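Local atomic coordinates of protein RnfH (Haemophilus influenzae, PDB entry 2HJ1), a protein that is of unknown function, belongs to the ubiquitin-like RnfH family, and crystallises as a domain-swapped dimer. Residues Ile15-Leu27 / Gln44-Leu56. Sequence-based numbering, arbitrary orientation.
With SO4 (sulfate ion), chain F.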
loop_
_atom_site.group_PDB
_atom_site.type_symbol
_atom_site.label_atom_id
_atom_site.label_comp_id
_atom_site.label_asym_id
_atom_site.label_seq_id
_atom_site.Cartn_x
_atom_site.Cartn_y
_atom_site.Cartn_z
ATOM N N ILE B 15 4.989 11.131 -4.130
ATOM C CA ILE B 15 3.815 10.263 -3.978
ATOM C C ILE B 15 3.369 9.806 -5.338
ATOM O O ILE B 15 3.715 10.442 -6.330
ATOM C CB ILE B 15 2.658 10.982 -3.173
ATOM C CG1 ILE B 15 2.118 12.252 -3.834
ATOM C CG2 ILE B 15 3.159 11.375 -1.784
ATOM C CD1 ILE B 15 1.003 12.052 -4.896
ATOM N N GLU B 16 2.584 8.737 -5.395
ATOM C CA GLU B 16 1.992 8.269 -6.633
ATOM C C GLU B 16 0.485 8.246 -6.589
ATOM O O GLU B 16 -0.113 8.089 -5.522
ATOM C CB GLU B 16 2.515 6.876 -7.014
ATOM C CG GLU B 16 4.024 6.829 -7.264
ATOM C CD GLU B 16 4.500 5.403 -7.541
ATOM O OE1 GLU B 16 4.235 4.514 -6.711
ATOM O OE2 GLU B 16 5.098 5.165 -8.618
ATOM N N ILE B 17 -0.139 8.379 -7.755
ATOM C CA ILE B 17 -1.580 8.162 -7.886
ATOM C C ILE B 17 -1.821 7.179 -9.000
ATOM O O ILE B 17 -1.221 7.318 -10.080
ATOM C CB ILE B 17 -2.324 9.505 -8.172
ATOM C CG1 ILE B 17 -2.095 10.442 -6.995
ATOM C CG2 ILE B 17 -3.839 9.287 -8.322
ATOM C CD1 ILE B 17 -2.568 11.881 -7.311
ATOM N N ALA B 18 -2.688 6.189 -8.746
ATOM C CA ALA B 18 -2.976 5.122 -9.714
ATOM C C ALA B 18 -4.478 5.000 -9.893
ATOM O O ALA B 18 -5.230 5.115 -8.931
ATOM C CB ALA B 18 -2.415 3.751 -9.226
ATOM N N TYR B 19 -4.887 4.731 -11.115
ATOM C CA TYR B 19 -6.279 4.542 -11.424
ATOM C C TYR B 19 -6.317 3.731 -12.697
ATOM O O TYR B 19 -5.704 4.113 -13.692
ATOM C CB TYR B 19 -6.969 5.903 -11.652
ATOM C CG TYR B 19 -8.442 5.818 -12.035
ATOM C CD1 TYR B 19 -9.421 5.363 -11.127
ATOM C CD2 TYR B 19 -8.848 6.222 -13.282
ATOM C CE1 TYR B 19 -10.798 5.287 -11.505
ATOM C CE2 TYR B 19 -10.214 6.178 -13.651
ATOM C CZ TYR B 19 -11.156 5.712 -12.774
ATOM O OH TYR B 19 -12.464 5.713 -13.204
ATOM N N ALA B 20 -7.082 2.655 -12.723
ATOM C CA ALA B 20 -6.933 1.731 -13.864
ATOM C C ALA B 20 -8.026 1.898 -14.890
ATOM O O ALA B 20 -9.044 1.245 -14.832
ATOM C CB ALA B 20 -6.860 0.313 -13.420
ATOM N N PHE B 21 -7.794 2.800 -15.830
ATOM C CA PHE B 21 -8.698 3.015 -16.918
ATOM C C PHE B 21 -8.390 1.848 -17.838
ATOM O O PHE B 21 -7.291 1.801 -18.442
ATOM C CB PHE B 21 -8.397 4.360 -17.559
ATOM C CG PHE B 21 -9.316 4.734 -18.683
ATOM C CD1 PHE B 21 -8.808 4.943 -19.964
ATOM C CD2 PHE B 21 -10.695 4.947 -18.450
ATOM C CE1 PHE B 21 -9.655 5.339 -21.004
ATOM C CE2 PHE B 21 -11.538 5.343 -19.489
ATOM C CZ PHE B 21 -11.008 5.527 -20.767
ATOM N N PRO B 22 -9.351 0.880 -17.913
ATOM C CA PRO B 22 -9.024 -0.426 -18.512
ATOM C C PRO B 22 -8.694 -0.202 -20.008
ATOM O O PRO B 22 -9.386 0.550 -20.741
ATOM C CB PRO B 22 -10.273 -1.290 -18.241
ATOM C CG PRO B 22 -11.422 -0.262 -18.128
ATOM C CD PRO B 22 -10.775 0.986 -17.507
ATOM N N GLU B 23 -7.591 -0.797 -20.408
ATOM C CA GLU B 23 -6.805 -0.385 -21.583
ATOM C C GLU B 23 -6.126 1.023 -21.771
ATOM O O GLU B 23 -5.644 1.312 -22.856
ATOM C CB GLU B 23 -7.411 -0.924 -22.883
ATOM C CG GLU B 23 -7.431 -2.469 -22.945
ATOM C CD GLU B 23 -7.733 -2.963 -24.340
ATOM O OE1 GLU B 23 -7.832 -2.078 -25.241
ATOM O OE2 GLU B 23 -7.848 -4.211 -24.527
ATOM N N ARG B 24 -6.064 1.854 -20.733
ATOM C CA ARG B 24 -4.929 2.822 -20.613
ATOM C C ARG B 24 -4.810 3.429 -19.216
ATOM O O ARG B 24 -5.381 4.480 -18.899
ATOM C CB ARG B 24 -4.867 3.889 -21.724
ATOM C CG ARG B 24 -3.584 4.747 -21.708
ATOM C CD ARG B 24 -2.310 3.921 -21.604
ATOM N NE ARG B 24 -1.737 3.907 -20.249
ATOM C CZ ARG B 24 -0.674 4.609 -19.857
ATOM N NH1 ARG B 24 -0.268 4.520 -18.607
ATOM N NH2 ARG B 24 -0.034 5.420 -20.687
ATOM N N TYR B 25 -4.030 2.726 -18.411
ATOM C CA TYR B 25 -3.845 2.976 -16.996
ATOM C C TYR B 25 -3.336 4.426 -16.730
ATOM O O TYR B 25 -2.506 4.954 -17.461
ATOM C CB TYR B 25 -2.779 1.992 -16.529
ATOM C CG TYR B 25 -3.134 0.514 -16.674
ATOM C CD1 TYR B 25 -4.488 0.085 -16.705
ATOM C CD2 TYR B 25 -2.128 -0.470 -16.675
ATOM C CE1 TYR B 25 -4.812 -1.287 -16.793
ATOM C CE2 TYR B 25 -2.445 -1.847 -16.757
ATOM C CZ TYR B 25 -3.786 -2.237 -16.827
ATOM O OH TYR B 25 -4.108 -3.583 -16.883
ATOM N N TYR B 26 -3.770 5.002 -15.633
ATOM C CA TYR B 26 -3.172 6.219 -15.090
ATOM C C TYR B 26 -2.275 5.852 -13.946
ATOM O O TYR B 26 -2.749 5.286 -12.960
ATOM C CB TYR B 26 -4.296 7.131 -14.582
ATOM C CG TYR B 26 -3.835 8.455 -13.991
ATOM C CD1 TYR B 26 -3.938 9.641 -14.730
ATOM C CD2 TYR B 26 -3.328 8.516 -12.682
ATOM C CE1 TYR B 26 -3.576 10.888 -14.157
ATOM C CE2 TYR B 26 -2.913 9.732 -12.129
ATOM C CZ TYR B 26 -3.035 10.898 -12.872
ATOM O OH TYR B 26 -2.686 12.082 -12.291
ATOM N N LEU B 27 -0.991 6.205 -14.053
ATOM C CA LEU B 27 0.005 5.923 -13.045
ATOM C C LEU B 27 1.025 7.063 -13.059
ATOM O O LEU B 27 1.862 7.116 -13.937
ATOM C CB LEU B 27 0.687 4.586 -13.383
ATOM C CG LEU B 27 0.102 3.145 -13.265
ATOM C CD1 LEU B 27 -1.169 2.929 -12.488
ATOM C CD2 LEU B 27 0.061 2.276 -14.551
ATOM N N GLN B 44 -5.616 18.223 -6.836
ATOM C CA GLN B 44 -4.604 19.056 -7.558
ATOM C C GLN B 44 -3.859 18.377 -8.743
ATOM O O GLN B 44 -3.180 19.050 -9.549
ATOM C CB GLN B 44 -3.562 19.608 -6.559
ATOM C CG GLN B 44 -4.148 20.637 -5.572
ATOM C CD GLN B 44 -4.809 21.837 -6.278
ATOM O OE1 GLN B 44 -5.990 22.139 -6.036
ATOM N NE2 GLN B 44 -4.058 22.513 -7.166
ATOM N N SER B 45 -3.985 17.056 -8.859
ATOM C CA SER B 45 -3.300 16.310 -9.954
ATOM C C SER B 45 -3.873 16.523 -11.345
ATOM O O SER B 45 -3.157 16.447 -12.354
ATOM C CB SER B 45 -3.256 14.790 -9.605
ATOM O OG SER B 45 -4.553 14.229 -9.693
ATOM N N GLY B 46 -5.182 16.733 -11.426
ATOM C CA GLY B 46 -5.858 16.800 -12.725
ATOM C C GLY B 46 -6.556 15.504 -13.094
ATOM O O GLY B 46 -7.292 15.422 -14.096
ATOM N N ILE B 47 -6.348 14.471 -12.295
ATOM C CA ILE B 47 -6.956 13.156 -12.605
ATOM C C ILE B 47 -8.497 13.272 -12.694
ATOM O O ILE B 47 -9.129 12.594 -13.512
ATOM C CB ILE B 47 -6.531 12.045 -11.610
ATOM C CG1 ILE B 47 -6.919 10.655 -12.142
ATOM C CG2 ILE B 47 -7.155 12.218 -10.189
ATOM C CD1 ILE B 47 -6.624 9.561 -11.197
ATOM N N LEU B 48 -9.091 14.154 -11.881
ATOM C CA LEU B 48 -10.548 14.280 -11.892
ATOM C C LEU B 48 -11.050 14.942 -13.160
ATOM O O LEU B 48 -12.153 14.664 -13.558
ATOM C CB LEU B 48 -11.092 15.002 -10.658
ATOM C CG LEU B 48 -10.642 14.439 -9.327
ATOM C CD1 LEU B 48 -11.126 15.376 -8.209
ATOM C CD2 LEU B 48 -11.097 13.010 -9.116
ATOM N N SER B 49 -10.238 15.790 -13.797
ATOM C CA SER B 49 -10.581 16.317 -15.147
ATOM C C SER B 49 -10.455 15.270 -16.259
ATOM O O SER B 49 -11.297 15.205 -17.164
ATOM C CB SER B 49 -9.738 17.554 -15.483
ATOM O OG SER B 49 -9.875 18.499 -14.419
ATOM N N GLN B 50 -9.418 14.435 -16.191
ATOM C CA GLN B 50 -9.232 13.400 -17.182
ATOM C C GLN B 50 -10.307 12.309 -17.038
ATOM O O GLN B 50 -10.763 11.750 -18.030
ATOM C CB GLN B 50 -7.827 12.797 -17.048
ATOM C CG GLN B 50 -7.499 11.759 -18.138
ATOM C CD GLN B 50 -6.077 11.270 -18.050
ATOM O OE1 GLN B 50 -5.293 11.748 -17.219
ATOM N NE2 GLN B 50 -5.732 10.300 -18.888
ATOM N N PHE B 51 -10.683 11.968 -15.814
ATOM C CA PHE B 51 -11.706 10.938 -15.619
ATOM C C PHE B 51 -12.854 11.485 -14.786
ATOM O O PHE B 51 -12.883 11.275 -13.586
ATOM C CB PHE B 51 -11.101 9.731 -14.924
ATOM C CG PHE B 51 -9.908 9.146 -15.646
ATOM C CD1 PHE B 51 -10.083 8.300 -16.730
ATOM C CD2 PHE B 51 -8.622 9.437 -15.232
ATOM C CE1 PHE B 51 -8.971 7.759 -17.402
ATOM C CE2 PHE B 51 -7.539 8.893 -15.877
ATOM C CZ PHE B 51 -7.712 8.051 -16.953
ATOM N N PRO B 52 -13.809 12.188 -15.430
ATOM C CA PRO B 52 -14.872 12.815 -14.645
ATOM C C PRO B 52 -15.862 11.820 -14.000
ATOM O O PRO B 52 -16.655 12.221 -13.128
ATOM C CB PRO B 52 -15.538 13.755 -15.643
ATOM C CG PRO B 52 -15.332 13.130 -16.967
ATOM C CD PRO B 52 -13.984 12.411 -16.886
ATOM N N GLU B 53 -15.782 10.536 -14.373
ATOM C CA GLU B 53 -16.525 9.492 -13.680
ATOM C C GLU B 53 -16.019 9.182 -12.265
ATOM O O GLU B 53 -16.721 8.548 -11.514
ATOM C CB GLU B 53 -16.525 8.194 -14.484
ATOM C CG GLU B 53 -15.079 7.625 -14.644
ATOM C CD GLU B 53 -14.406 8.017 -15.971
ATOM O OE1 GLU B 53 -13.920 7.097 -16.655
ATOM O OE2 GLU B 53 -14.375 9.192 -16.366
ATOM N N ILE B 54 -14.831 9.636 -11.877
ATOM C CA ILE B 54 -14.360 9.400 -10.498
ATOM C C ILE B 54 -15.205 10.273 -9.532
ATOM O O ILE B 54 -15.340 11.478 -9.752
ATOM C CB ILE B 54 -12.868 9.742 -10.314
ATOM C CG1 ILE B 54 -11.957 8.747 -11.079
ATOM C CG2 ILE B 54 -12.469 9.780 -8.811
ATOM C CD1 ILE B 54 -10.452 9.201 -11.078
ATOM N N ASP B 55 -15.764 9.661 -8.486
ATOM C CA ASP B 55 -16.540 10.403 -7.447
ATOM C C ASP B 55 -15.835 10.161 -6.141
ATOM O O ASP B 55 -15.940 9.067 -5.571
ATOM C CB ASP B 55 -17.970 9.868 -7.407
ATOM C CG ASP B 55 -18.883 10.595 -6.404
ATOM O OD1 ASP B 55 -18.394 11.319 -5.512
ATOM O OD2 ASP B 55 -20.120 10.426 -6.517
ATOM N N LEU B 56 -15.103 11.167 -5.664
ATOM C CA LEU B 56 -14.386 11.057 -4.385
ATOM C C LEU B 56 -15.273 10.868 -3.161
ATOM O O LEU B 56 -14.786 10.423 -2.119
ATOM C CB LEU B 56 -13.474 12.278 -4.141
ATOM C CG LEU B 56 -12.293 12.427 -5.108
ATOM C CD1 LEU B 56 -11.434 13.586 -4.675
ATOM C CD2 LEU B 56 -11.434 11.094 -5.194
HETATM S S SO4 F . -7.390 8.672 -21.942
HETATM O O1 SO4 F . -5.946 8.841 -21.994
HETATM O O2 SO4 F . -7.913 9.404 -20.784
HETATM O O3 SO4 F . -8.008 9.211 -23.164
HETATM O O4 SO4 F . -7.629 7.233 -21.918
HETATM O O HOH W 1 -2.900 14.180 -13.853
#
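With CG anti to the backbone N in both, Tyr19 (chi1 178°) and Tyr26 lay their rings against the segment 44-56, where Phe51, its CG beside its own backbone N (chi1 -56°), comes to meet them. Tyr19 presents a ring edge to one face of Phe51, a T-shaped pair with centroids 4.9 Å apart and planes at 59°. Isoleucine suits position 54 because its aliphatic arm lies over one face of Tyr19, CD1 3.7 Å from the ring centroid in a CH-pi contact; the tyrosine hydroxyl passes Glu53 CG and makes a weak hydrogen bond to Arg84 of the second subunit. The extended Ile47 puts CG1 3.8 Å from the Tyr26 centroid, over the face, and sends CD1 on to Tyr19 CB (3.7 Å) and Ile17 CG2. Tyrosine suits position 26 because its ring packs on Ile47 while Tyr26 OH lies 2.6 Å from the oxygen of a water that donates to Ser45 O. Serine's short hydroxyl fits an ST turn: Ser45 OG accepts from Ile47 N (3.2 Å) and also hydrogen-bonds Ile42 O. At the more exposed end, Phe21 leans obliquely on Phe51, and Gln50 NE2 binds a sulfate, probably from the crystallisation liquor. No direct hydrogen bond joins the segments; aromatics and isoleucines pack hairpin against helical turns, consistent with a beta-grasp fold shared with the second subunit, whose strand pairs in parallel with residues 16-19, in keeping with the domain swap.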